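Local coordinates for periplasmic oligopeptide-binding protein (Burkholderia pseudomallei, PDB 3ZS6) that probably binds oligopeptides in the periplasm and delivers them to an ABC transporter for uptake into the cell, at residues L259-Y264 and M414-L419; S99-L104 and D404-D409; M194-K199 and V207-T212; Q5-Q10 and Q230-Y235. One frame throughout, in Å; residues are numbered along the deposited sequence.

Interaction 1. Residues L259-Y264 and M414-L419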
# COMPACT_ATOMS: atom_id res chain seq x y z
N LEU A 259 -7.93 6.12 1.24
CA LEU A 259 -6.73 6.89 1.56
C LEU A 259 -5.60 6.33 0.71
O LEU A 259 -4.73 5.61 1.19
CB LEU A 259 -6.38 6.79 3.05
CG LEU A 259 -7.27 7.56 4.04
CD1 LEU A 259 -6.88 7.27 5.49
CD2 LEU A 259 -7.23 9.07 3.75
N ALA A 260 -5.64 6.66 -0.58
CA ALA A 260 -4.73 6.05 -1.54
C ALA A 260 -4.60 6.95 -2.75
O ALA A 260 -5.58 7.58 -3.17
CB ALA A 260 -5.25 4.65 -1.93
N THR A 261 -3.40 7.03 -3.31
CA THR A 261 -3.12 7.96 -4.41
C THR A 261 -2.57 7.23 -5.63
O THR A 261 -1.65 6.41 -5.52
CB THR A 261 -2.09 9.03 -3.96
OG1 THR A 261 -2.58 9.71 -2.79
CG2 THR A 261 -1.83 10.06 -5.07
N TYR A 262 -3.14 7.54 -6.79
CA TYR A 262 -2.72 6.98 -8.06
C TYR A 262 -1.77 8.00 -8.69
O TYR A 262 -2.09 9.19 -8.79
CB TYR A 262 -3.96 6.78 -8.95
CG TYR A 262 -3.77 6.01 -10.25
CD1 TYR A 262 -3.03 6.54 -11.30
CD2 TYR A 262 -4.41 4.79 -10.45
CE1 TYR A 262 -2.89 5.85 -12.51
CE2 TYR A 262 -4.28 4.10 -11.65
CZ TYR A 262 -3.52 4.64 -12.68
OH TYR A 262 -3.39 3.95 -13.87
N TYR A 263 -0.59 7.54 -9.09
CA TYR A 263 0.42 8.47 -9.58
C TYR A 263 1.43 7.80 -10.51
O TYR A 263 1.58 6.56 -10.52
CB TYR A 263 1.15 9.14 -8.42
CG TYR A 263 2.10 8.24 -7.65
CD1 TYR A 263 3.44 8.13 -8.03
CD2 TYR A 263 1.66 7.51 -6.54
CE1 TYR A 263 4.32 7.31 -7.32
CE2 TYR A 263 2.54 6.69 -5.82
CZ TYR A 263 3.86 6.59 -6.22
OH TYR A 263 4.74 5.79 -5.52
N TYR A 264 2.11 8.62 -11.30
CA TYR A 264 3.15 8.12 -12.17
C TYR A 264 4.53 8.32 -11.56
O TYR A 264 4.94 9.43 -11.20
CB TYR A 264 3.08 8.76 -13.56
CG TYR A 264 2.07 8.12 -14.50
CD1 TYR A 264 1.47 6.91 -14.19
CD2 TYR A 264 1.71 8.74 -15.68
CE1 TYR A 264 0.54 6.33 -15.06
CE2 TYR A 264 0.80 8.17 -16.55
CZ TYR A 264 0.21 6.97 -16.24
OH TYR A 264 -0.71 6.41 -17.12
N MET A 414 2.52 10.49 7.60
CA MET A 414 3.84 9.86 7.56
C MET A 414 3.91 8.70 6.55
O MET A 414 4.97 8.44 5.99
CB MET A 414 4.28 9.38 8.95
CG MET A 414 4.85 10.49 9.85
SD MET A 414 6.20 11.46 9.12
CE MET A 414 7.53 10.27 9.11
N THR A 415 2.81 7.99 6.35
CA THR A 415 2.84 6.85 5.44
C THR A 415 3.17 7.29 4.01
O THR A 415 3.81 6.55 3.25
CB THR A 415 1.53 6.03 5.46
OG1 THR A 415 1.66 4.90 4.59
CG2 THR A 415 0.33 6.87 5.03
N PHE A 416 2.76 8.49 3.64
CA PHE A 416 3.02 8.99 2.29
C PHE A 416 4.44 9.54 2.17
O PHE A 416 5.06 9.49 1.10
CB PHE A 416 1.96 10.01 1.87
CG PHE A 416 0.60 9.40 1.62
CD1 PHE A 416 0.34 8.71 0.44
CD2 PHE A 416 -0.40 9.47 2.59
CE1 PHE A 416 -0.90 8.13 0.21
CE2 PHE A 416 -1.64 8.88 2.37
CZ PHE A 416 -1.89 8.21 1.18
N PHE A 417 4.97 10.05 3.28
CA PHE A 417 6.37 10.47 3.30
C PHE A 417 7.34 9.30 3.03
O PHE A 417 8.47 9.53 2.62
CB PHE A 417 6.72 11.22 4.59
CG PHE A 417 6.32 12.69 4.59
CD1 PHE A 417 6.99 13.61 3.79
CD2 PHE A 417 5.28 13.14 5.40
CE1 PHE A 417 6.62 14.96 3.79
CE2 PHE A 417 4.91 14.49 5.41
CZ PHE A 417 5.58 15.40 4.60
N ASP A 418 6.90 8.07 3.26
CA ASP A 418 7.72 6.90 2.92
C ASP A 418 8.07 6.85 1.43
O ASP A 418 8.98 6.13 1.02
CB ASP A 418 7.04 5.59 3.34
CG ASP A 418 7.17 5.31 4.83
OD1 ASP A 418 8.14 5.80 5.45
OD2 ASP A 418 6.31 4.58 5.38
N LEU A 419 7.33 7.60 0.62
CA LEU A 419 7.59 7.63 -0.83
C LEU A 419 8.68 8.60 -1.25
O LEU A 419 9.21 8.51 -2.36
CB LEU A 419 6.31 8.00 -1.59
CG LEU A 419 5.12 7.07 -1.40
CD1 LEU A 419 3.90 7.63 -2.14
CD2 LEU A 419 5.46 5.65 -1.88
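Phe-416 turns the edge of its ring to the backbone of 259-264: the carbonyl O of Leu-259 lies near the ring plane, 3.9 Å from Phe-416 CZ, and the backbone N of Ala-260 sits at the same edge, a little farther off. The hydroxyl of Thr-261 reaches the ring obliquely, with OG1 3.8 Å from Phe-416 CE1. That oxygen spends its hydrogen bond on the carbonyl of Leu-306, so towards Phe-416 it makes packing contact alone. Trp-406, from the neighbouring strand, also meets the Phe-416 ring, the planes at about 65°, and Pro-308 touches it as well.

The second flat group, the Tyr-263 ring, comes from the opposite direction to Leu-419. Both methyl groups of the leucine meet the phenol end, from the same side: Leu-419 CD2 is 3.7 Å from Tyr-263 OH, while CD1 stands oblique to the ring, 4.0 Å from Tyr-263 CE2. Tyr-263 CG sits between its own backbone N and carbonyl carbon (chi1 72°), a rotamer that swings the ring out from the strand towards the short helix 414-417 and the turn after it.

No hydrogen bond passes between the two segments, and the backbones stay well apart, Ala-260 CA and Phe-416 CA being 9.1 Å from each other. Buried van der Waals contact holds them together, the Phe-416 ring against backbone and hydroxyl atoms of 259-261, the Leu-419 methyls against the Tyr-263 phenol. An aromatic C-H edge facing the carbonyl of Leu-259 is electrostatically mild and probably favourable, but the polar ties of this region run to other parts of the chain.

Interaction 2. Residues S99-L104 and D404-D409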
# COMPACT_ATOMS: atom_id res chain seq x y z
N SER A 99 14.69 -7.23 2.80
CA SER A 99 13.31 -6.72 2.74
C SER A 99 13.22 -5.39 2.00
O SER A 99 14.05 -4.50 2.21
CB SER A 99 12.73 -6.53 4.14
OG SER A 99 11.39 -6.04 4.06
N LYS A 100 12.20 -5.26 1.16
CA LYS A 100 11.89 -3.97 0.54
C LYS A 100 10.93 -3.15 1.40
O LYS A 100 10.50 -2.07 1.00
CB LYS A 100 11.31 -4.17 -0.86
CG LYS A 100 12.32 -4.65 -1.89
CD LYS A 100 13.45 -3.64 -2.03
CE LYS A 100 14.30 -3.89 -3.27
NZ LYS A 100 15.36 -2.84 -3.44
N TYR A 101 10.58 -3.66 2.58
CA TYR A 101 9.61 -2.96 3.42
C TYR A 101 10.12 -2.65 4.82
O TYR A 101 9.40 -2.81 5.79
CB TYR A 101 8.28 -3.73 3.51
CG TYR A 101 7.06 -2.84 3.35
CD1 TYR A 101 6.59 -2.52 2.08
CD2 TYR A 101 6.40 -2.31 4.45
CE1 TYR A 101 5.48 -1.71 1.91
CE2 TYR A 101 5.27 -1.49 4.29
CZ TYR A 101 4.82 -1.21 3.01
OH TYR A 101 3.73 -0.40 2.80
N THR A 102 11.36 -2.19 4.91
CA THR A 102 11.93 -1.82 6.21
C THR A 102 11.28 -0.56 6.79
O THR A 102 11.49 -0.23 7.96
CB THR A 102 13.46 -1.62 6.12
OG1 THR A 102 13.76 -0.67 5.09
CG2 THR A 102 14.16 -2.95 5.80
N ILE A 103 10.49 0.15 5.99
CA ILE A 103 9.90 1.41 6.44
C ILE A 103 9.08 1.28 7.72
O ILE A 103 9.11 2.17 8.57
CB ILE A 103 9.04 2.08 5.34
CG1 ILE A 103 7.95 1.11 4.85
CG2 ILE A 103 9.92 2.55 4.17
CD1 ILE A 103 6.96 1.72 3.87
N LEU A 104 8.36 0.17 7.88
CA LEU A 104 7.50 -0.00 9.05
C LEU A 104 8.28 -0.19 10.36
O LEU A 104 7.83 0.25 11.41
CB LEU A 104 6.51 -1.16 8.86
CG LEU A 104 5.32 -0.86 7.95
CD1 LEU A 104 4.33 -2.01 7.93
CD2 LEU A 104 4.65 0.43 8.36
N ASP A 404 2.04 3.81 -10.93
CA ASP A 404 2.29 3.52 -9.51
C ASP A 404 1.06 3.93 -8.70
O ASP A 404 0.07 4.39 -9.26
CB ASP A 404 3.53 4.26 -9.01
CG ASP A 404 4.26 3.51 -7.89
OD1 ASP A 404 3.60 2.87 -7.05
OD2 ASP A 404 5.51 3.56 -7.86
N GLY A 405 1.13 3.77 -7.38
CA GLY A 405 0.01 4.04 -6.51
C GLY A 405 0.32 3.55 -5.11
O GLY A 405 0.94 2.50 -4.94
N TRP A 406 -0.11 4.30 -4.10
CA TRP A 406 0.19 3.96 -2.71
C TRP A 406 -1.07 4.01 -1.87
O TRP A 406 -1.82 4.99 -1.92
CB TRP A 406 1.23 4.95 -2.17
CG TRP A 406 1.73 4.67 -0.78
CD1 TRP A 406 1.35 5.31 0.37
CD2 TRP A 406 2.72 3.72 -0.39
NE1 TRP A 406 2.03 4.80 1.45
CE2 TRP A 406 2.89 3.83 1.01
CE3 TRP A 406 3.48 2.78 -1.10
CZ2 TRP A 406 3.78 3.03 1.72
CZ3 TRP A 406 4.38 1.98 -0.39
CH2 TRP A 406 4.52 2.11 1.00
N PHE A 407 -1.32 2.94 -1.12
CA PHE A 407 -2.38 2.87 -0.11
C PHE A 407 -1.78 3.16 1.25
O PHE A 407 -0.74 2.59 1.61
CB PHE A 407 -2.99 1.46 -0.07
CG PHE A 407 -4.22 1.30 -0.92
CD1 PHE A 407 -4.11 1.11 -2.29
CD2 PHE A 407 -5.48 1.35 -0.35
CE1 PHE A 407 -5.24 0.97 -3.08
CE2 PHE A 407 -6.62 1.20 -1.13
CZ PHE A 407 -6.50 1.01 -2.50
N ALA A 408 -2.41 4.04 2.01
CA ALA A 408 -1.92 4.34 3.36
C ALA A 408 -1.81 3.05 4.18
O ALA A 408 -2.70 2.21 4.12
CB ALA A 408 -2.87 5.32 4.04
N ASP A 409 -0.73 2.92 4.95
CA ASP A 409 -0.55 1.77 5.84
C ASP A 409 -1.19 2.05 7.20
O ASP A 409 -1.37 1.14 8.02
CB ASP A 409 0.94 1.44 6.05
CG ASP A 409 1.59 0.83 4.82
OD1 ASP A 409 0.88 0.20 4.00
OD2 ASP A 409 2.82 0.97 4.66
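The peptide-binding site is where this contact belongs: Asp-409 OD1 hydrogen-bonds to the backbone of the bound peptide, and Tyr-101 OH adds a weak hydrogen bond to it. Between themselves the two residues share a very short hydrogen bond, Tyr-101 OH donating to Asp-409 OD2 at 2.5 Å. The carboxylate oxygen lies at the edge of the tyrosine ring and in its plane, although ring and carboxylate planes are 53° apart. One oxygen of Asp-409 therefore holds the phenol while the other serves the ligand.

Trp-406 reaches in with the far corner of its indole, CG set anti to the backbone N (chi1 -176°), and brings CH2 to 3.2 Å from Tyr-101 OH. At the indole edge, Ile-103 CD1 packs 3.8 Å from Trp-406 CH2. The same methyl also lies over one face of the Tyr-101 ring, 3.6 Å above its plane and offset toward the rim, so that indole and methyl meet the phenol from the same side of its plane.

Thr-415, in the short helix 414-417, takes part in hydrogen bonds with both Trp-406 NE1 and the backbone N of Asp-409. Strand 401-407 runs antiparallel beside strand 260-266, whereas 99-104 belongs to the loop between helices 82-93 and 111-115.

Interaction 3. Residues M194-K199 and V207-T212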
# COMPACT_ATOMS: atom_id res chain seq x y z
N MET A 194 -7.28 -21.21 1.19
CA MET A 194 -6.98 -21.33 2.61
C MET A 194 -8.21 -21.77 3.41
O MET A 194 -9.35 -21.49 3.02
CB MET A 194 -6.39 -20.03 3.18
CG MET A 194 -7.30 -18.82 3.09
SD MET A 194 -6.46 -17.25 3.54
CE MET A 194 -5.23 -17.07 2.25
N ALA A 195 -7.97 -22.45 4.52
CA ALA A 195 -9.04 -23.05 5.31
C ALA A 195 -9.02 -22.52 6.74
O ALA A 195 -7.96 -22.23 7.28
CB ALA A 195 -8.89 -24.57 5.33
N LYS A 196 -10.20 -22.39 7.34
CA LYS A 196 -10.29 -21.89 8.71
C LYS A 196 -9.37 -22.73 9.61
O LYS A 196 -9.35 -23.96 9.50
CB LYS A 196 -11.73 -21.95 9.23
CG LYS A 196 -11.88 -21.58 10.70
CD LYS A 196 -13.34 -21.67 11.16
CE LYS A 196 -13.45 -21.54 12.68
NZ LYS A 196 -14.87 -21.43 13.14
N SER A 197 -8.62 -22.07 10.47
CA SER A 197 -7.71 -22.77 11.37
C SER A 197 -8.36 -23.06 12.71
O SER A 197 -8.88 -22.16 13.36
CB SER A 197 -6.44 -21.95 11.61
OG SER A 197 -5.64 -22.54 12.62
N ASP A 198 -8.30 -24.32 13.14
CA ASP A 198 -8.85 -24.70 14.44
C ASP A 198 -7.86 -24.39 15.57
O ASP A 198 -8.19 -24.54 16.74
CB ASP A 198 -9.26 -26.18 14.46
CG ASP A 198 -8.19 -27.10 13.91
OD1 ASP A 198 -7.35 -26.64 13.10
OD2 ASP A 198 -8.19 -28.30 14.27
N LYS A 199 -6.66 -23.94 15.21
CA LYS A 199 -5.66 -23.56 16.20
C LYS A 199 -5.72 -22.08 16.57
O LYS A 199 -5.20 -21.69 17.61
CB LYS A 199 -4.26 -23.94 15.71
CG LYS A 199 -4.13 -25.39 15.27
CD LYS A 199 -3.04 -26.12 16.05
CE LYS A 199 -3.09 -27.63 15.81
NZ LYS A 199 -2.60 -28.02 14.46
N VAL A 207 -16.29 -17.10 11.23
CA VAL A 207 -17.42 -17.73 10.55
C VAL A 207 -17.05 -18.31 9.18
O VAL A 207 -17.37 -19.45 8.88
CB VAL A 207 -18.59 -16.74 10.39
CG1 VAL A 207 -19.70 -17.35 9.53
CG2 VAL A 207 -19.11 -16.32 11.76
N ILE A 208 -16.37 -17.52 8.35
CA ILE A 208 -15.97 -17.97 7.02
C ILE A 208 -14.99 -19.14 7.13
O ILE A 208 -13.98 -19.04 7.81
CB ILE A 208 -15.33 -16.81 6.23
CG1 ILE A 208 -16.34 -15.68 6.06
CG2 ILE A 208 -14.80 -17.31 4.87
CD1 ILE A 208 -17.48 -16.02 5.15
N ARG A 209 -15.32 -20.24 6.46
CA ARG A 209 -14.56 -21.49 6.63
C ARG A 209 -13.54 -21.74 5.53
O ARG A 209 -12.61 -22.53 5.69
CB ARG A 209 -15.51 -22.70 6.74
CG ARG A 209 -16.34 -22.71 8.02
CD ARG A 209 -17.09 -24.01 8.21
NE ARG A 209 -18.15 -24.23 7.23
CZ ARG A 209 -19.40 -23.81 7.37
NH1 ARG A 209 -19.76 -23.11 8.45
NH2 ARG A 209 -20.31 -24.07 6.43
N LYS A 210 -13.71 -21.07 4.40
CA LYS A 210 -12.78 -21.24 3.29
C LYS A 210 -12.67 -19.96 2.50
O LYS A 210 -13.69 -19.33 2.18
CB LYS A 210 -13.23 -22.39 2.37
CG LYS A 210 -12.35 -22.54 1.13
CD LYS A 210 -12.47 -23.91 0.49
CE LYS A 210 -13.49 -23.95 -0.61
NZ LYS A 210 -13.30 -25.17 -1.46
N VAL A 211 -11.45 -19.56 2.18
CA VAL A 211 -11.22 -18.38 1.36
C VAL A 211 -10.39 -18.75 0.13
O VAL A 211 -9.36 -19.42 0.24
CB VAL A 211 -10.49 -17.26 2.14
CG1 VAL A 211 -10.40 -16.00 1.29
CG2 VAL A 211 -11.21 -16.97 3.44
N THR A 212 -10.86 -18.31 -1.03
CA THR A 212 -10.16 -18.53 -2.28
C THR A 212 -9.80 -17.17 -2.88
O THR A 212 -10.68 -16.31 -3.04
CB THR A 212 -11.05 -19.31 -3.27
OG1 THR A 212 -11.30 -20.62 -2.76
CG2 THR A 212 -10.38 -19.41 -4.64
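Lys-196 N donates to the carbonyl O of Arg-209 at 2.9 Å, from well above the carbonyl plane, about 45° out of it. Deeper in the ladder the pairing is regular. Met-194 and Val-211 form an antiparallel hydrogen-bonded pair: Met-194 N donates to Val-211 O at 2.9 Å, and Val-211 N returns a bond to Met-194 O at 3.0 Å with an N-H...O angle of 167°. Met-194 O also receives a C-H...O contact from Lys-210 CA at 3.4 Å. Ala-195 and Lys-210 make the adjoining non-hydrogen-bonded pair, their CA atoms 4.6 Å apart.

Met-194 and Val-211 point to the same face of the sheet and lie side by side, with Met-194 CG 3.7 Å from Val-211 CB. The methionine chain leaves its backbone between N and carbonyl carbon (chi1 61°) and bends again at chi3; helix 26-35 packs on it through Ile-31, Asp-34 and Leu-35. Lys-196 instead runs extended past Arg-209, its CB 3.7 Å from Arg-209 O, and its NZ is taken up by the carbonyls of Ala-203 and Val-206. Arg-209 NH2 turns elsewhere, to the carbonyl of Asp-3.

Consecutive strands 191-196 and 210-215 form an antiparallel beta-hairpin with a long irregular connection, 197-209, at the centre of a four-stranded mixed sheet, with strands 181-187 and 6-11 on its two outer sides.

Interaction 4. Residues Q5-Q10 and Q230-Y235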
# COMPACT_ATOMS: atom_id res chain seq x y z
N GLN A 5 -20.17 -21.43 3.94
CA GLN A 5 -19.37 -20.26 4.30
C GLN A 5 -18.06 -20.26 3.52
O GLN A 5 -16.98 -20.25 4.11
CB GLN A 5 -19.10 -20.26 5.82
CG GLN A 5 -20.37 -20.10 6.68
CD GLN A 5 -20.97 -18.69 6.58
OE1 GLN A 5 -20.29 -17.73 6.23
NE2 GLN A 5 -22.27 -18.58 6.90
N ASP A 6 -18.17 -20.31 2.20
CA ASP A 6 -17.01 -20.20 1.31
C ASP A 6 -17.00 -18.81 0.71
O ASP A 6 -18.01 -18.34 0.21
CB ASP A 6 -17.08 -21.21 0.16
CG ASP A 6 -16.99 -22.65 0.63
OD1 ASP A 6 -16.65 -22.89 1.81
OD2 ASP A 6 -17.26 -23.56 -0.18
N LEU A 7 -15.84 -18.17 0.73
CA LEU A 7 -15.70 -16.84 0.15
C LEU A 7 -14.64 -16.85 -0.94
O LEU A 7 -13.54 -17.37 -0.72
CB LEU A 7 -15.33 -15.83 1.22
CG LEU A 7 -15.17 -14.38 0.74
CD1 LEU A 7 -16.54 -13.80 0.38
CD2 LEU A 7 -14.49 -13.56 1.82
N THR A 8 -14.96 -16.28 -2.09
CA THR A 8 -14.02 -16.15 -3.20
C THR A 8 -13.79 -14.68 -3.51
O THR A 8 -14.74 -13.96 -3.85
CB THR A 8 -14.53 -16.87 -4.46
OG1 THR A 8 -14.70 -18.26 -4.18
CG2 THR A 8 -13.55 -16.71 -5.62
N ARG A 9 -12.54 -14.23 -3.38
CA ARG A 9 -12.18 -12.82 -3.56
C ARG A 9 -11.23 -12.68 -4.75
O ARG A 9 -10.30 -13.47 -4.90
CB ARG A 9 -11.49 -12.27 -2.30
CG ARG A 9 -12.27 -12.50 -1.00
CD ARG A 9 -11.41 -12.15 0.24
NE ARG A 9 -11.03 -10.73 0.26
CZ ARG A 9 -10.86 -10.01 1.37
NH1 ARG A 9 -11.05 -10.57 2.56
NH2 ARG A 9 -10.52 -8.72 1.28
N GLN A 10 -11.44 -11.65 -5.57
CA GLN A 10 -10.57 -11.41 -6.72
C GLN A 10 -9.49 -10.39 -6.36
O GLN A 10 -9.78 -9.34 -5.79
CB GLN A 10 -11.37 -10.91 -7.93
CG GLN A 10 -10.49 -10.52 -9.15
CD GLN A 10 -10.55 -9.03 -9.51
OE1 GLN A 10 -11.56 -8.36 -9.29
NE2 GLN A 10 -9.47 -8.52 -10.08
N GLN A 230 -19.08 -16.79 -9.82
CA GLN A 230 -17.79 -17.42 -9.56
C GLN A 230 -16.96 -16.65 -8.51
O GLN A 230 -16.02 -17.18 -7.93
CB GLN A 230 -16.97 -17.51 -10.85
CG GLN A 230 -17.57 -18.38 -11.95
CD GLN A 230 -16.78 -18.27 -13.24
OE1 GLN A 230 -17.15 -17.51 -14.14
NE2 GLN A 230 -15.69 -19.01 -13.33
N ILE A 231 -17.32 -15.38 -8.30
CA ILE A 231 -16.61 -14.51 -7.37
C ILE A 231 -17.63 -13.81 -6.48
O ILE A 231 -18.71 -13.46 -6.95
CB ILE A 231 -15.82 -13.44 -8.15
CG1 ILE A 231 -14.71 -14.10 -8.97
CG2 ILE A 231 -15.24 -12.40 -7.20
CD1 ILE A 231 -13.99 -13.14 -9.90
N ASP A 232 -17.31 -13.59 -5.21
CA ASP A 232 -18.27 -12.93 -4.32
C ASP A 232 -17.88 -11.48 -4.03
O ASP A 232 -18.67 -10.72 -3.46
CB ASP A 232 -18.37 -13.66 -2.97
CG ASP A 232 -18.64 -15.14 -3.13
OD1 ASP A 232 -19.74 -15.49 -3.60
OD2 ASP A 232 -17.76 -15.94 -2.76
N TYR A 233 -16.65 -11.12 -4.41
CA TYR A 233 -15.98 -9.94 -3.87
C TYR A 233 -14.91 -9.54 -4.88
O TYR A 233 -13.88 -10.20 -4.96
CB TYR A 233 -15.35 -10.35 -2.54
CG TYR A 233 -14.75 -9.28 -1.65
CD1 TYR A 233 -13.60 -8.59 -2.02
CD2 TYR A 233 -15.33 -8.98 -0.41
CE1 TYR A 233 -13.04 -7.62 -1.18
CE2 TYR A 233 -14.78 -8.02 0.43
CZ TYR A 233 -13.64 -7.34 0.04
OH TYR A 233 -13.08 -6.38 0.86
N THR A 234 -15.14 -8.47 -5.64
CA THR A 234 -14.17 -8.06 -6.65
C THR A 234 -13.14 -7.11 -6.07
O THR A 234 -13.31 -6.57 -4.99
CB THR A 234 -14.83 -7.34 -7.86
OG1 THR A 234 -15.26 -6.03 -7.48
CG2 THR A 234 -16.01 -8.14 -8.41
N TYR A 235 -12.07 -6.88 -6.83
CA TYR A 235 -11.06 -5.92 -6.43
C TYR A 235 -11.59 -4.49 -6.62
O TYR A 235 -11.52 -3.66 -5.71
CB TYR A 235 -9.79 -6.13 -7.24
CG TYR A 235 -8.79 -5.00 -7.10
CD1 TYR A 235 -8.17 -4.76 -5.88
CD2 TYR A 235 -8.47 -4.19 -8.18
CE1 TYR A 235 -7.25 -3.73 -5.73
CE2 TYR A 235 -7.55 -3.16 -8.05
CZ TYR A 235 -6.94 -2.94 -6.83
OH TYR A 235 -6.03 -1.92 -6.70
O HOH W 1 -17.49 -18.51 -3.05
O HOH W 2 -10.89 -7.87 -3.83
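Strand 6-10 and the irregular segment 230-235 run past each other with end-to-end directions 50° apart, joined through the backbone by Asp-232 N donating to Thr-8 O and Gln-10 N to Tyr-233 O, each at 2.9 Å. Asp-232 then reaches back with its side chain: the anti lone pair of OD2 accepts from Thr-8 N at 2.9 Å. A water donates to the same OD2, is also bonded to Thr-8 OG1, and makes a weak bond to Asp-6 O. The other carboxylate oxygen pairs with Tyr-484 OH.

On the next residues Arg-9 and Tyr-233 point the same way, side by side. The guanidinium lies over one ring face in a cation-pi contact, Arg-9 CZ 4.3 Å from the ring centroid, its plane tilted 43° to the ring. A bend at chi3 folds the arginine back over the phenol, while NH1 and NH2 bond to Ser-499 OG and Arg-497 O. Farther along, Gln-10 OE1 accepts the backbone N of Tyr-235 at 2.9 Å, a nearly straight bond (175°) whose donor nevertheless stands well above the amide plane of Gln-10.

Side chains thus supply acceptors for main-chain N-H groups at both ends of the contact. Asp-232 OD2 is gripped by a backbone N-H and a water, which would probably favour its charged form, and the guanidinium has both the ring face and outside carbonyl and hydroxyl oxygens, which would probably offset part of its charge.

In the fold
Interactions 1 and 2 form one buried unit near the middle of the chain, their centres 9 Å apart. Strands 260-266 and 401-407 are sheet neighbours, with Tyr-263 O 2.8 Å from Asp-404 N and Leu-259 O 2.9 Å from Ala-408 N; interaction 2 meets the bound peptide directly, and interaction 1 adjoins it through the neighbouring strand 260-266. Interactions 3 and 4 make a second unit, centres 14 Å apart, in which strand 6-11 pairs parallel with strand 210-215. Interaction 3 lies about 27 Å from interaction 2, centre to centre. Interaction 4 is similarly distant by centres, about 26 Å, but its nearest atoms come within about 5 Å of interaction 2.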